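Local coordinates for protein phosphonopyruvate hydrolase (Variovorax sp., PDB 2HJP) that hydrolyses 3-phosphonopyruvate to pyruvate and phosphate, cleaving its carbon-phosphorus bond with the help of a divalent metal cation, at residues 27-30 with 31-35; 88-91 with 92-96; 127-131 with 132-136; 187-191 with 192-196. All blocks are in the same frame, centred on the assembly; numbering follows the deposited sequence.

Contact 1: residues 27-30 with 31-35. With XYS (alpha-D-xylopyranose), chain B.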
loop_
_atom_site.group_PDB
_atom_site.type_symbol
_atom_site.label_atom_id
_atom_site.label_comp_id
_atom_site.label_asym_id
_atom_site.label_seq_id
_atom_site.Cartn_x
_atom_site.Cartn_y
_atom_site.Cartn_z
ATOM N N VAL A 27 1.946 5.349 19.395
ATOM C CA VAL A 27 3.004 6.116 20.038
ATOM C C VAL A 27 2.722 7.624 19.844
ATOM O O VAL A 27 2.945 8.428 20.760
ATOM C CB VAL A 27 4.374 5.767 19.387
ATOM C CG1 VAL A 27 5.408 6.827 19.764
ATOM C CG2 VAL A 27 4.790 4.283 19.826
ATOM N N ALA A 28 2.236 8.016 18.661
ATOM C CA ALA A 28 1.926 9.465 18.440
ATOM C C ALA A 28 0.841 9.888 19.415
ATOM O O ALA A 28 0.860 11.010 19.980
ATOM C CB ALA A 28 1.488 9.707 16.973
ATOM N N LYS A 29 -0.173 9.023 19.588
ATOM C CA LYS A 29 -1.230 9.337 20.552
ATOM C C LYS A 29 -0.644 9.486 21.967
ATOM O O LYS A 29 -1.047 10.402 22.727
ATOM C CB LYS A 29 -2.320 8.259 20.511
ATOM C CG LYS A 29 -3.540 8.502 21.444
ATOM C CD LYS A 29 -4.659 7.482 21.069
ATOM C CE LYS A 29 -5.998 7.804 21.716
ATOM N NZ LYS A 29 -7.041 6.805 21.300
ATOM N N LEU A 30 0.323 8.642 22.344
ATOM C CA LEU A 30 0.864 8.803 23.682
ATOM C C LEU A 30 1.624 10.118 23.806
ATOM O O LEU A 30 1.570 10.747 24.867
ATOM C CB LEU A 30 1.742 7.619 24.064
ATOM C CG LEU A 30 0.941 6.306 24.197
ATOM C CD1 LEU A 30 1.889 5.105 24.187
ATOM C CD2 LEU A 30 0.088 6.329 25.491
ATOM N N ALA A 31 2.353 10.506 22.756
ATOM C CA ALA A 31 3.100 11.789 22.788
ATOM C C ALA A 31 2.110 12.924 22.968
ATOM O O ALA A 31 2.370 13.853 23.788
ATOM C CB ALA A 31 3.899 12.021 21.459
ATOM N N GLU A 32 0.974 12.865 22.247
ATOM C CA GLU A 32 -0.019 13.922 22.384
ATOM C C GLU A 32 -0.495 14.003 23.822
ATOM O O GLU A 32 -0.598 15.090 24.412
ATOM C CB GLU A 32 -1.237 13.712 21.468
ATOM C CG GLU A 32 -2.224 14.839 21.691
ATOM C CD GLU A 32 -3.390 14.867 20.701
ATOM O OE1 GLU A 32 -3.393 14.196 19.682
ATOM O OE2 GLU A 32 -4.335 15.622 20.948
ATOM N N GLN A 33 -0.809 12.838 24.380
ATOM C CA GLN A 33 -1.313 12.742 25.732
ATOM C C GLN A 33 -0.287 13.184 26.762
ATOM O O GLN A 33 -0.678 13.752 27.796
ATOM C CB GLN A 33 -1.825 11.307 26.018
ATOM C CG GLN A 33 -3.134 11.049 25.232
ATOM C CD GLN A 33 -3.754 9.691 25.568
ATOM O OE1 GLN A 33 -3.158 8.908 26.292
ATOM N NE2 GLN A 33 -4.952 9.401 24.996
ATOM N N ALA A 34 0.989 12.946 26.492
ATOM C CA ALA A 34 2.073 13.370 27.425
ATOM C C ALA A 34 2.228 14.914 27.390
ATOM O O ALA A 34 2.818 15.477 28.280
ATOM C CB ALA A 34 3.380 12.700 27.077
ATOM N N GLY A 35 1.671 15.574 26.368
ATOM C CA GLY A 35 1.713 17.017 26.308
ATOM C C GLY A 35 2.692 17.612 25.326
ATOM O O GLY A 35 2.943 18.807 25.412
HETATM C C1 XYS B . -7.730 14.087 21.471
HETATM C C2 XYS B . -9.116 13.656 20.912
HETATM C C3 XYS B . -9.411 14.513 19.641
HETATM C C4 XYS B . -9.310 16.055 19.918
HETATM C C5 XYS B . -8.163 16.495 20.852
HETATM O O1 XYS B . -6.595 13.837 20.607
HETATM O O2 XYS B . -9.063 12.277 20.541
HETATM O O3 XYS B . -10.709 14.165 19.082
HETATM O O4 XYS B . -9.440 16.917 18.767
HETATM O O5 XYS B . -7.746 15.470 21.870
#
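Ala31 N reaches back to Val27 O at 2.9 Å and opens a run of four successive i to i-4 hydrogen bonds, which continues through Glu32 to Ala28, Gln33 to Lys29 and Ala34 to Leu30. Each of the four donors stands about 20° off the plane of its carbonyl. The run stops at Gly35, whose N bonds to Glu32 O at 3.0 Å and more weakly to Ala31 O; its positive phi of 105° would press a side chain against the carbonyl O of Ala34. Along one flank the extended chains of Lys29 and Gln33 cross obliquely, Lys29 CE lying 3.8 Å from Gln33 NE2. With CG anti to the backbone N (chi1 -177°), the extended chain of Lys29 carries NZ to Leu275 O, its hydrogen-bond partner. Glu32 is also extended, and its OE2 accepts from xylose O1 at 2.9 Å as well as from Ser75 OG, two partners on one carboxylate oxygen. The apolar flank works differently: Ala28 and Ala31 lie on Ile39 of strand 38-41, while Val27, Leu30, Ala31 and Ala34 pack on Phe250 of the second subunit. Helix 25-34, closed by a Schellman motif, joins strands 17-21 and 38-41 in the first beta-alpha-beta unit of the closed eight-stranded barrel, the TIM-barrel fold of the PEP mutase family.

Contact 2: residues 88-91 with 92-96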
loop_
_atom_site.group_PDB
_atom_site.type_symbol
_atom_site.label_atom_id
_atom_site.label_comp_id
_atom_site.label_asym_id
_atom_site.label_seq_id
_atom_site.Cartn_x
_atom_site.Cartn_y
_atom_site.Cartn_z
ATOM N N ASN A 88 15.074 14.910 -6.992
ATOM C CA ASN A 88 15.486 16.281 -7.187
ATOM C C ASN A 88 14.270 17.203 -6.995
ATOM O O ASN A 88 13.205 16.780 -6.586
ATOM C CB ASN A 88 16.072 16.457 -8.606
ATOM C CG ASN A 88 15.081 16.071 -9.706
ATOM O OD1 ASN A 88 13.844 16.041 -9.499
ATOM N ND2 ASN A 88 15.618 15.756 -10.885
ATOM N N ALA A 89 14.415 18.468 -7.363
ATOM C CA ALA A 89 13.310 19.431 -7.190
ATOM C C ALA A 89 12.047 18.996 -7.886
ATOM O O ALA A 89 10.942 19.333 -7.443
ATOM C CB ALA A 89 13.731 20.871 -7.686
ATOM N N VAL A 90 12.164 18.252 -8.981
ATOM C CA VAL A 90 10.943 17.823 -9.653
ATOM C C VAL A 90 10.203 16.808 -8.738
ATOM O O VAL A 90 9.004 16.927 -8.560
ATOM C CB VAL A 90 11.247 17.204 -11.003
ATOM C CG1 VAL A 90 9.950 16.634 -11.624
ATOM C CG2 VAL A 90 11.880 18.262 -11.933
ATOM N N ASN A 91 10.920 15.852 -8.146
ATOM C CA ASN A 91 10.291 14.883 -7.249
ATOM C C ASN A 91 9.701 15.672 -6.080
ATOM O O ASN A 91 8.598 15.402 -5.685
ATOM C CB ASN A 91 11.329 13.871 -6.716
ATOM C CG ASN A 91 11.866 12.999 -7.805
ATOM O OD1 ASN A 91 11.169 12.072 -8.258
ATOM N ND2 ASN A 91 13.066 13.286 -8.278
ATOM N N VAL A 92 10.436 16.660 -5.556
ATOM C CA VAL A 92 9.934 17.486 -4.439
ATOM C C VAL A 92 8.569 18.075 -4.744
ATOM O O VAL A 92 7.612 17.995 -3.957
ATOM C CB VAL A 92 10.930 18.613 -4.075
ATOM C CG1 VAL A 92 10.304 19.568 -3.038
ATOM C CG2 VAL A 92 12.200 18.008 -3.534
ATOM N N HIS A 93 8.454 18.631 -5.926
ATOM C CA HIS A 93 7.173 19.204 -6.385
ATOM C C HIS A 93 6.009 18.261 -6.382
ATOM O O HIS A 93 4.879 18.647 -6.083
ATOM C CB HIS A 93 7.363 19.734 -7.813
ATOM C CG HIS A 93 6.254 20.607 -8.254
ATOM N ND1 HIS A 93 6.266 21.969 -8.057
ATOM C CD2 HIS A 93 5.104 20.321 -8.893
ATOM C CE1 HIS A 93 5.167 22.479 -8.571
ATOM N NE2 HIS A 93 4.448 21.507 -9.088
ATOM N N TYR A 94 6.281 17.002 -6.707
ATOM C CA TYR A 94 5.249 15.989 -6.755
ATOM C C TYR A 94 5.006 15.356 -5.387
ATOM O O TYR A 94 3.909 14.922 -5.094
ATOM C CB TYR A 94 5.598 14.866 -7.778
ATOM C CG TYR A 94 5.390 15.303 -9.231
ATOM C CD1 TYR A 94 4.134 15.200 -9.843
ATOM C CD2 TYR A 94 6.424 15.848 -9.957
ATOM C CE1 TYR A 94 3.920 15.649 -11.187
ATOM C CE2 TYR A 94 6.234 16.303 -11.310
ATOM C CZ TYR A 94 4.970 16.196 -11.915
ATOM O OH TYR A 94 4.761 16.668 -13.209
ATOM N N VAL A 95 6.034 15.319 -4.569
ATOM C CA VAL A 95 5.964 14.701 -3.283
ATOM C C VAL A 95 5.318 15.568 -2.193
ATOM O O VAL A 95 4.524 15.083 -1.457
ATOM C CB VAL A 95 7.431 14.295 -2.869
ATOM C CG1 VAL A 95 7.596 14.347 -1.435
ATOM C CG2 VAL A 95 7.690 12.903 -3.347
ATOM N N VAL A 96 5.639 16.855 -2.143
ATOM C CA VAL A 96 5.107 17.750 -1.092
ATOM C C VAL A 96 3.577 17.811 -0.964
ATOM O O VAL A 96 3.026 17.643 0.135
ATOM C CB VAL A 96 5.814 19.173 -1.225
ATOM C CG1 VAL A 96 5.056 20.236 -0.393
ATOM C CG2 VAL A 96 7.299 19.003 -0.683
#
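Val90 and Tyr94, one turn apart on helix 89-102, lie side by side and point the same way. Val90 CG1 meets the ring in its plane, at the edge, 3.7 Å from Tyr94 CE2, and Val90 O comes to the same edge 3.1 Å from Tyr94 CD2. With chi1 -76° the ring leaves on the side of its own backbone N, which sets that edge against the preceding turn. Val90 O also accepts from Tyr94 N at 3.3 Å. The buried, tightly packed side lies against helix 131-144 of the same chain, where Val92 and Val96 pack on Ala141. Tyr94 and His93 are partly exposed, yet other subunits reach them: Met281 of the third subunit lies on Tyr94, and Ile57 of the fourth packs there too. An alanine in place of Tyr94 is likely to leave Val90 CG1 without its neighbour and to open a gap toward both subunits. At the start of the helix Asn88 is the N-cap, its OD1 accepting from Asn91 N at 3.2 Å and weakly from Val90 N, while ND2 donates to Lys116 O of the fourth subunit. One amide thus caps two N-H groups of the first turn, one of them weakly, and joins two chains, coupling the helix start to the tetramer.

Contact 3: residues 127-131 with 132-136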
loop_
_atom_site.group_PDB
_atom_site.type_symbol
_atom_site.label_atom_id
_atom_site.label_comp_id
_atom_site.label_asym_id
_atom_site.label_seq_id
_atom_site.Cartn_x
_atom_site.Cartn_y
_atom_site.Cartn_z
ATOM N N GLU A 127 29.703 15.805 -0.275
ATOM C CA GLU A 127 28.713 15.210 0.618
ATOM C C GLU A 127 27.333 15.864 0.584
ATOM O O GLU A 127 26.321 15.194 0.834
ATOM C CB GLU A 127 29.247 15.231 2.046
ATOM C CG GLU A 127 30.670 14.683 2.152
ATOM C CD GLU A 127 30.860 13.722 3.323
ATOM O OE1 GLU A 127 31.305 14.154 4.426
ATOM O OE2 GLU A 127 30.556 12.525 3.126
ATOM N N LEU A 128 27.298 17.165 0.317
ATOM C CA LEU A 128 26.053 17.910 0.231
ATOM C C LEU A 128 25.762 18.356 -1.216
ATOM O O LEU A 128 26.666 18.445 -2.043
ATOM C CB LEU A 128 26.120 19.168 1.139
ATOM C CG LEU A 128 26.516 19.052 2.611
ATOM C CD1 LEU A 128 25.961 20.221 3.439
ATOM C CD2 LEU A 128 25.975 17.812 3.155
ATOM N N VAL A 129 24.501 18.652 -1.538
ATOM C CA VAL A 129 24.214 19.122 -2.890
ATOM C C VAL A 129 24.649 20.589 -2.979
ATOM O O VAL A 129 24.933 21.208 -1.969
ATOM C CB VAL A 129 22.696 18.993 -3.240
ATOM C CG1 VAL A 129 22.282 17.550 -3.207
ATOM C CG2 VAL A 129 21.829 19.813 -2.255
ATOM N N ARG A 130 24.719 21.126 -4.193
ATOM C CA ARG A 130 25.097 22.509 -4.404
ATOM C C ARG A 130 24.030 23.383 -3.792
ATOM O O ARG A 130 22.846 23.055 -3.836
ATOM C CB ARG A 130 25.229 22.828 -5.920
ATOM C CG ARG A 130 26.497 22.227 -6.642
ATOM C CD ARG A 130 26.097 21.703 -8.022
ATOM N NE ARG A 130 25.265 22.734 -8.533
ATOM C CZ ARG A 130 24.078 22.606 -9.067
ATOM N NH1 ARG A 130 23.487 21.441 -9.242
ATOM N NH2 ARG A 130 23.481 23.732 -9.335
ATOM N N ILE A 131 24.473 24.500 -3.243
ATOM C CA ILE A 131 23.602 25.468 -2.587
ATOM C C ILE A 131 22.443 25.872 -3.498
ATOM O O ILE A 131 21.294 25.825 -3.073
ATOM C CB ILE A 131 24.419 26.702 -2.157
ATOM C CG1 ILE A 131 25.293 26.322 -0.963
ATOM C CG2 ILE A 131 23.480 27.881 -1.875
ATOM C CD1 ILE A 131 26.367 27.345 -0.605
ATOM N N GLU A 132 22.735 26.219 -4.750
ATOM C CA GLU A 132 21.676 26.625 -5.675
ATOM C C GLU A 132 20.743 25.454 -5.963
ATOM O O GLU A 132 19.542 25.651 -6.135
ATOM C CB GLU A 132 22.236 27.125 -7.033
ATOM C CG GLU A 132 23.542 27.817 -6.963
ATOM C CD GLU A 132 24.676 26.797 -6.928
ATOM O OE1 GLU A 132 25.447 26.827 -5.940
ATOM O OE2 GLU A 132 24.793 25.964 -7.890
ATOM N N GLU A 133 21.285 24.246 -6.041
ATOM C CA GLU A 133 20.389 23.109 -6.309
ATOM C C GLU A 133 19.424 22.976 -5.114
ATOM O O GLU A 133 18.219 22.791 -5.324
ATOM C CB GLU A 133 21.119 21.763 -6.506
ATOM C CG GLU A 133 20.051 20.628 -6.596
ATOM C CD GLU A 133 20.602 19.170 -6.818
ATOM O OE1 GLU A 133 21.843 18.962 -6.803
ATOM O OE2 GLU A 133 19.750 18.238 -7.009
ATOM N N PHE A 134 19.931 23.098 -3.870
ATOM C CA PHE A 134 18.983 22.943 -2.755
ATOM C C PHE A 134 17.977 24.091 -2.684
ATOM O O PHE A 134 16.801 23.902 -2.311
ATOM C CB PHE A 134 19.669 22.785 -1.412
ATOM C CG PHE A 134 18.774 22.119 -0.383
ATOM C CD1 PHE A 134 18.404 20.738 -0.527
ATOM C CD2 PHE A 134 18.316 22.837 0.721
ATOM C CE1 PHE A 134 17.596 20.101 0.435
ATOM C CE2 PHE A 134 17.503 22.213 1.705
ATOM C CZ PHE A 134 17.136 20.840 1.568
ATOM N N GLN A 135 18.441 25.281 -3.035
ATOM C CA GLN A 135 17.554 26.429 -3.091
ATOM C C GLN A 135 16.445 26.092 -4.037
ATOM O O GLN A 135 15.301 26.417 -3.728
ATOM C CB GLN A 135 18.285 27.680 -3.563
ATOM C CG GLN A 135 19.175 28.338 -2.472
ATOM C CD GLN A 135 19.732 29.676 -2.965
ATOM O OE1 GLN A 135 19.502 30.760 -2.376
ATOM N NE2 GLN A 135 20.457 29.602 -4.062
ATOM N N GLY A 136 16.761 25.446 -5.175
ATOM C CA GLY A 136 15.692 25.045 -6.112
ATOM C C GLY A 136 14.676 24.066 -5.470
ATOM O O GLY A 136 13.453 24.116 -5.692
HETATM O O HOH W 1 24.172 19.468 -6.452
#
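Glu132 OE2 is gripped by two nitrogens of Arg130: NE donates weakly at 3.3 Å, and NH2, whose position is less certain, lies 3.0 Å away. The oxygen sits at the edge of the guanidinium, near its plane, although the carboxylate itself is turned 49° from that plane. Both chains fold to meet, Arg130 bending at chi2 and chi3 and Glu132 at chi2 (82°). Glu133 approaches the same guanidinium differently, laying CB over one face 3.6 Å from Arg130 NH1; its OE1 makes a long salt bridge there, well out of the plane, where charge alone can act. A second partner for NH1 is the terminal carboxylate of Lys290 of the third subunit. All this surrounds the N-terminus of helix 131-144, which follows strand 106-110 in the barrel and has Arg130 as its N-cap residue. Arg130 O accepts from Phe134 N at 2.9 Å, and Ile131 O from Gln135 N at the same distance. A water accepts from Arg130 N at 2.9 Å and is modelled doubtfully close to Glu133 OE1. Val129 CG2 packs 3.8 Å from Phe134 CB, and the Phe134 ring meets that of Tyr175, on helix 165-177, with planes at about 60°.

Contact 4: residues 187-191 with 192-196. With PPR (phosphonopyruvate), chain G.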
loop_
_atom_site.group_PDB
_atom_site.type_symbol
_atom_site.label_atom_id
_atom_site.label_comp_id
_atom_site.label_asym_id
_atom_site.label_seq_id
_atom_site.Cartn_x
_atom_site.Cartn_y
_atom_site.Cartn_z
ATOM N N SER A 187 23.732 18.419 14.379
ATOM C CA SER A 187 25.057 18.097 14.922
ATOM C C SER A 187 25.033 16.711 15.602
ATOM O O SER A 187 24.043 16.359 16.237
ATOM C CB SER A 187 25.501 19.150 15.958
ATOM O OG SER A 187 26.753 18.789 16.545
ATOM N N ARG A 188 26.114 15.949 15.436
ATOM C CA ARG A 188 26.245 14.622 16.036
ATOM C C ARG A 188 27.257 14.647 17.177
ATOM O O ARG A 188 27.614 13.574 17.699
ATOM C CB ARG A 188 26.791 13.599 15.039
ATOM C CG ARG A 188 26.003 13.398 13.812
ATOM C CD ARG A 188 24.809 12.534 14.030
ATOM N NE ARG A 188 24.110 12.472 12.756
ATOM C CZ ARG A 188 22.830 12.158 12.629
ATOM N NH1 ARG A 188 22.097 11.863 13.708
ATOM N NH2 ARG A 188 22.289 12.170 11.417
ATOM N N GLN A 189 27.772 15.842 17.513
ATOM C CA GLN A 189 28.755 15.999 18.617
ATOM C C GLN A 189 28.088 15.594 19.906
ATOM O O GLN A 189 26.881 15.759 20.033
ATOM C CB GLN A 189 29.166 17.460 18.778
ATOM C CG GLN A 189 30.612 17.756 18.476
ATOM C CD GLN A 189 30.996 17.383 17.070
ATOM O OE1 GLN A 189 32.069 17.761 16.588
ATOM N NE2 GLN A 189 30.123 16.636 16.390
ATOM N N LYS A 190 28.875 15.154 20.892
ATOM C CA LYS A 190 28.311 14.740 22.176
ATOM C C LYS A 190 28.153 15.878 23.157
ATOM O O LYS A 190 27.660 15.674 24.287
ATOM C CB LYS A 190 29.130 13.595 22.784
ATOM C CG LYS A 190 29.127 12.344 21.925
ATOM C CD LYS A 190 27.678 11.970 21.606
ATOM C CE LYS A 190 26.871 11.704 22.927
ATOM N NZ LYS A 190 25.456 11.227 22.757
ATOM N N THR A 191 28.591 17.068 22.739
ATOM C CA THR A 191 28.410 18.314 23.527
ATOM C C THR A 191 27.796 19.355 22.583
ATOM O O THR A 191 28.011 19.329 21.366
ATOM C CB THR A 191 29.700 18.952 24.077
ATOM O OG1 THR A 191 30.542 19.295 22.979
ATOM C CG2 THR A 191 30.378 18.018 25.084
ATOM N N PRO A 192 27.052 20.304 23.155
ATOM C CA PRO A 192 26.404 21.324 22.335
ATOM C C PRO A 192 27.202 22.499 21.819
ATOM O O PRO A 192 26.621 23.358 21.173
ATOM C CB PRO A 192 25.213 21.773 23.200
ATOM C CG PRO A 192 25.680 21.565 24.623
ATOM C CD PRO A 192 26.682 20.389 24.580
ATOM N N ASP A 193 28.520 22.523 22.038
ATOM C CA ASP A 193 29.343 23.661 21.604
ATOM C C ASP A 193 29.206 24.127 20.139
ATOM O O ASP A 193 29.061 25.309 19.873
ATOM C CB ASP A 193 30.793 23.371 21.874
ATOM C CG ASP A 193 31.049 22.984 23.290
ATOM O OD1 ASP A 193 32.225 22.830 23.609
ATOM O OD2 ASP A 193 30.086 22.817 24.078
ATOM N N GLU A 194 29.279 23.190 19.211
ATOM C CA GLU A 194 29.174 23.438 17.782
ATOM C C GLU A 194 27.790 24.038 17.461
ATOM O O GLU A 194 27.698 25.055 16.806
ATOM C CB GLU A 194 29.447 22.102 17.097
ATOM C CG GLU A 194 29.134 22.001 15.671
ATOM C CD GLU A 194 29.371 20.608 15.136
ATOM O OE1 GLU A 194 28.544 19.678 15.337
ATOM O OE2 GLU A 194 30.412 20.451 14.493
ATOM N N ILE A 195 26.730 23.415 17.976
ATOM C CA ILE A 195 25.388 23.922 17.819
ATOM C C ILE A 195 25.238 25.298 18.485
ATOM O O ILE A 195 24.757 26.235 17.864
ATOM C CB ILE A 195 24.330 22.903 18.416
ATOM C CG1 ILE A 195 24.221 21.724 17.450
ATOM C CG2 ILE A 195 22.931 23.547 18.605
ATOM C CD1 ILE A 195 24.654 20.539 18.117
ATOM N N LEU A 196 25.639 25.451 19.733
ATOM C CA LEU A 196 25.499 26.778 20.355
ATOM C C LEU A 196 26.270 27.884 19.608
ATOM O O LEU A 196 25.776 29.019 19.501
ATOM C CB LEU A 196 25.930 26.709 21.815
ATOM C CG LEU A 196 25.107 25.818 22.720
ATOM C CD1 LEU A 196 25.762 25.740 24.130
ATOM C CD2 LEU A 196 23.706 26.454 22.804
HETATM C C1 PPR G . 15.169 11.254 12.010
HETATM O O1 PPR G . 14.659 11.185 13.203
HETATM O "O2'" PPR G . 14.911 10.500 11.110
HETATM C C2 PPR G . 16.124 12.393 11.816
HETATM C C3 PPR G . 16.971 12.951 12.729
HETATM O O2 PPR G . 16.112 12.871 10.571
HETATM P P PPR G . 18.531 11.944 12.759
HETATM O O1P PPR G . 19.119 12.118 11.330
HETATM O O2P PPR G . 18.101 10.491 13.093
HETATM O O3P PPR G . 19.376 12.602 13.745
HETATM O O HOH W 2 30.094 20.433 19.899
#
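Ser187 OG donates to Glu194 OE1 across the turn; the modelled separation of 2.3 Å is very short, so the exact length is doubtful. The same hydroxyl oxygen accepts from Gln189 N at 3.3 Å, a side-chain-to-backbone link that makes an ST turn. Glu194 reaches the serine from the first turn of its helix on an extended chain, with CG opposite the backbone N across the CA-CB bond (chi1 168°). The Gln189 side chain crosses that of Glu194 at about a right angle, Gln189 NE2 3.6 Å from Glu194 OE1, with amide and carboxylate planes 45° apart. Water joins the segments as well, giving a hydrogen to Thr191 O at 2.8 Å and accepting from Glu194 N. This loop leads from strand 182-185 to helix 193-201, at the barrel end where TIM-barrel enzymes carry their active sites. Ionic contacts belong to Arg188, whose guanidinium reaches the substrate: NH1 donates to phosphonopyruvate O3P at 2.8 Å and NH2 to O1P at 3.2 Å, O3P lying at the guanidinium edge, near its plane. Arg155 and His186 bind the same ligand. Among apolar contacts, Ile195 packs on Tyr215, its modelled closeness to Ser187 being doubtful; an alanine there would probably leave Tyr215 without its apolar neighbour.

From the N terminus, the four contacts come in series, each a local turn that closes before the next begins, so none nests in or crosses another. Contact 1 ends the first barrel helix, between strands 17-21 and 38-41, at the second subunit. Contact 2 starts the helix between strands 78-81 and 106-110, and contact 3 the one after it. These two touch, Ala89 CB lying 3.8 Å from Gly136 O, and both meet the third subunit; contact 1 lies across the chain's centre from them. Contact 4 leads out of strand 182-185 at the substrate, its centre about 23 Å from that of contact 3, and touches no other protein chain.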